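Local coordinates for protein chymotrypsin (Cellulomonas bogoriensis, PDB 2EA3) that probably cleaves peptide bonds as a chymotrypsin-like serine endopeptidase of the S1 family, this chain being its trypsin-like protease domain, at residues A[21-26]-A[57-62]. Sequence-based numbering, arbitrary orientation.
Sequences FAVNGG and YAFVRT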
loop_
_atom_site.group_PDB
_atom_site.type_symbol
_atom_site.label_atom_id
_atom_site.label_comp_id
_atom_site.label_asym_id
_atom_site.label_seq_id
_atom_site.Cartn_x
_atom_site.Cartn_y
_atom_site.Cartn_z
ATOM N N PHE A 21 -1.456 -3.347 4.004
ATOM C CA PHE A 21 -1.540 -4.676 4.595
ATOM C C PHE A 21 -1.779 -4.553 6.069
ATOM O O PHE A 21 -1.304 -3.615 6.681
ATOM C CB PHE A 21 -0.237 -5.437 4.399
ATOM C CG PHE A 21 0.088 -5.679 2.970
ATOM C CD1 PHE A 21 -0.555 -6.715 2.270
ATOM C CD2 PHE A 21 1.004 -4.858 2.308
ATOM C CE1 PHE A 21 -0.282 -6.923 0.919
ATOM C CE2 PHE A 21 1.289 -5.065 0.952
ATOM C CZ PHE A 21 0.649 -6.100 0.262
ATOM N N ALA A 22 -2.493 -5.537 6.623
ATOM C CA ALA A 22 -2.664 -5.655 8.065
ATOM C C ALA A 22 -1.382 -6.178 8.713
ATOM O O ALA A 22 -0.751 -7.121 8.232
ATOM C CB ALA A 22 -3.824 -6.576 8.371
ATOM N N VAL A 23 -1.023 -5.547 9.816
ATOM C CA VAL A 23 0.138 -5.919 10.622
ATOM C C VAL A 23 -0.298 -5.940 12.082
ATOM O O VAL A 23 -1.357 -5.416 12.401
ATOM C CB VAL A 23 1.306 -4.904 10.449
ATOM C CG1 VAL A 23 1.812 -4.898 8.988
ATOM C CG2 VAL A 23 0.898 -3.521 10.865
ATOM N N ASN A 24 0.504 -6.509 12.982
ATOM C CA ASN A 24 0.139 -6.446 14.404
ATOM C C ASN A 24 -0.074 -4.991 14.791
ATOM O O ASN A 24 0.813 -4.155 14.577
ATOM C CB ASN A 24 1.244 -7.008 15.298
ATOM C CG ASN A 24 1.369 -8.509 15.206
ATOM O OD1 ASN A 24 0.376 -9.236 15.124
ATOM N ND2 ASN A 24 2.601 -8.985 15.245
ATOM N N GLY A 25 -1.261 -4.684 15.310
ATOM C CA GLY A 25 -1.561 -3.334 15.814
ATOM C C GLY A 25 -2.211 -2.370 14.841
ATOM O O GLY A 25 -2.612 -1.280 15.228
ATOM N N GLY A 26 -2.344 -2.762 13.579
ATOM C CA GLY A 26 -2.986 -1.881 12.621
ATOM C C GLY A 26 -2.650 -2.240 11.197
ATOM O O GLY A 26 -2.670 -3.399 10.834
ATOM N N TYR A 57 6.220 5.614 3.396
ATOM C CA TYR A 57 5.537 4.624 4.221
ATOM C C TYR A 57 4.961 5.203 5.483
ATOM O O TYR A 57 5.432 6.224 5.973
ATOM C CB TYR A 57 6.409 3.401 4.557
ATOM C CG TYR A 57 7.695 3.642 5.337
ATOM C CD1 TYR A 57 8.936 3.510 4.720
ATOM C CD2 TYR A 57 7.668 4.001 6.695
ATOM C CE1 TYR A 57 10.146 3.733 5.447
ATOM C CE2 TYR A 57 8.865 4.200 7.426
ATOM C CZ TYR A 57 10.084 4.060 6.804
ATOM O OH TYR A 57 11.247 4.272 7.537
ATOM N N ALA A 58 3.965 4.500 6.009
ATOM C CA ALA A 58 3.326 4.883 7.260
ATOM C C ALA A 58 2.687 3.684 7.902
ATOM O O ALA A 58 2.381 2.698 7.239
ATOM C CB ALA A 58 2.301 5.992 7.031
ATOM N N PHE A 59 2.480 3.787 9.206
ATOM C CA PHE A 59 1.807 2.765 9.974
ATOM C C PHE A 59 0.644 3.453 10.658
ATOM O O PHE A 59 0.825 4.509 11.281
ATOM C CB PHE A 59 2.774 2.192 11.029
ATOM C CG PHE A 59 2.098 1.391 12.114
ATOM C CD1 PHE A 59 1.308 0.283 11.809
ATOM C CD2 PHE A 59 2.275 1.745 13.452
ATOM C CE1 PHE A 59 0.690 -0.455 12.821
ATOM C CE2 PHE A 59 1.634 1.001 14.469
ATOM C CZ PHE A 59 0.864 -0.098 14.143
ATOM N N VAL A 60 -0.541 2.850 10.558
ATOM C CA VAL A 60 -1.732 3.386 11.217
ATOM C C VAL A 60 -2.141 2.394 12.300
ATOM O O VAL A 60 -2.410 1.229 12.010
ATOM C CB VAL A 60 -2.886 3.643 10.192
ATOM C CG1 VAL A 60 -4.201 4.099 10.911
ATOM C CG2 VAL A 60 -2.456 4.655 9.135
ATOM N N ARG A 61 -2.129 2.843 13.556
ATOM C CA ARG A 61 -2.530 1.988 14.671
ATOM C C ARG A 61 -4.042 1.982 14.769
ATOM O O ARG A 61 -4.665 3.039 14.768
ATOM C CB ARG A 61 -1.941 2.474 16.007
ATOM C CG ARG A 61 -2.239 1.517 17.181
ATOM C CD ARG A 61 -2.302 2.250 18.516
ATOM N NE ARG A 61 -2.719 1.372 19.627
ATOM C CZ ARG A 61 -3.970 1.252 20.099
ATOM N NH1 ARG A 61 -4.984 1.958 19.589
ATOM N NH2 ARG A 61 -4.204 0.421 21.109
ATOM N N THR A 62 -4.618 0.790 14.850
ATOM C CA THR A 62 -6.063 0.626 15.005
ATOM C C THR A 62 -6.325 0.068 16.413
ATOM O O THR A 62 -5.429 -0.465 17.072
ATOM C CB THR A 62 -6.659 -0.344 13.936
ATOM O OG1 THR A 62 -6.000 -1.607 14.029
ATOM C CG2 THR A 62 -6.493 0.205 12.512
#
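The ring of F59 lies against the turn 23-26. G26 N sits at the edge of the ring, near its plane, 3.9 Å from F59 CE1. V23 CG2 comes in obliquely and touches F59 CE1 at 3.6 Å. G25 O, also oblique, lies 3.8 Å from F59 CZ. One face of the ring has R61 N over its centre. F59 CG is anti to the backbone N (chi1 165°), which carries the ring along its own strand, to R61 N and against V23 and the turn. With alanine in place of F59, a gap is likely to open beside V23 and the turn, and V23 CG2 would lose its aromatic neighbour.

Beyond the ring the contact is mainly backbone. T62 N donates to G25 O at 2.9 Å, in a fairly straight bond. R61 CA adds a CA-H...O contact to the same oxygen. G26 CA makes another with V60 O, at 3.2 Å. T62 OG1 also lies close to G26 CA, at 3.3 Å. A CB on G26 would clash with V60 O, and at the backbone angles of G25 and G26 a CB would press on the carbonyl O of the residue before. Y176 of helix 169-176 also touches F59.

V23 to G26 is a type II beta turn, closed by paired V23 and G26 backbone bonds. It is the turn of the hairpin formed by strands 14-23 and 26-29. G26 and R61 form an antiparallel non-hydrogen-bonded pair where strand 26-29 joins strand 57-62, in the first of the two six-stranded beta barrels of the chymotrypsin fold.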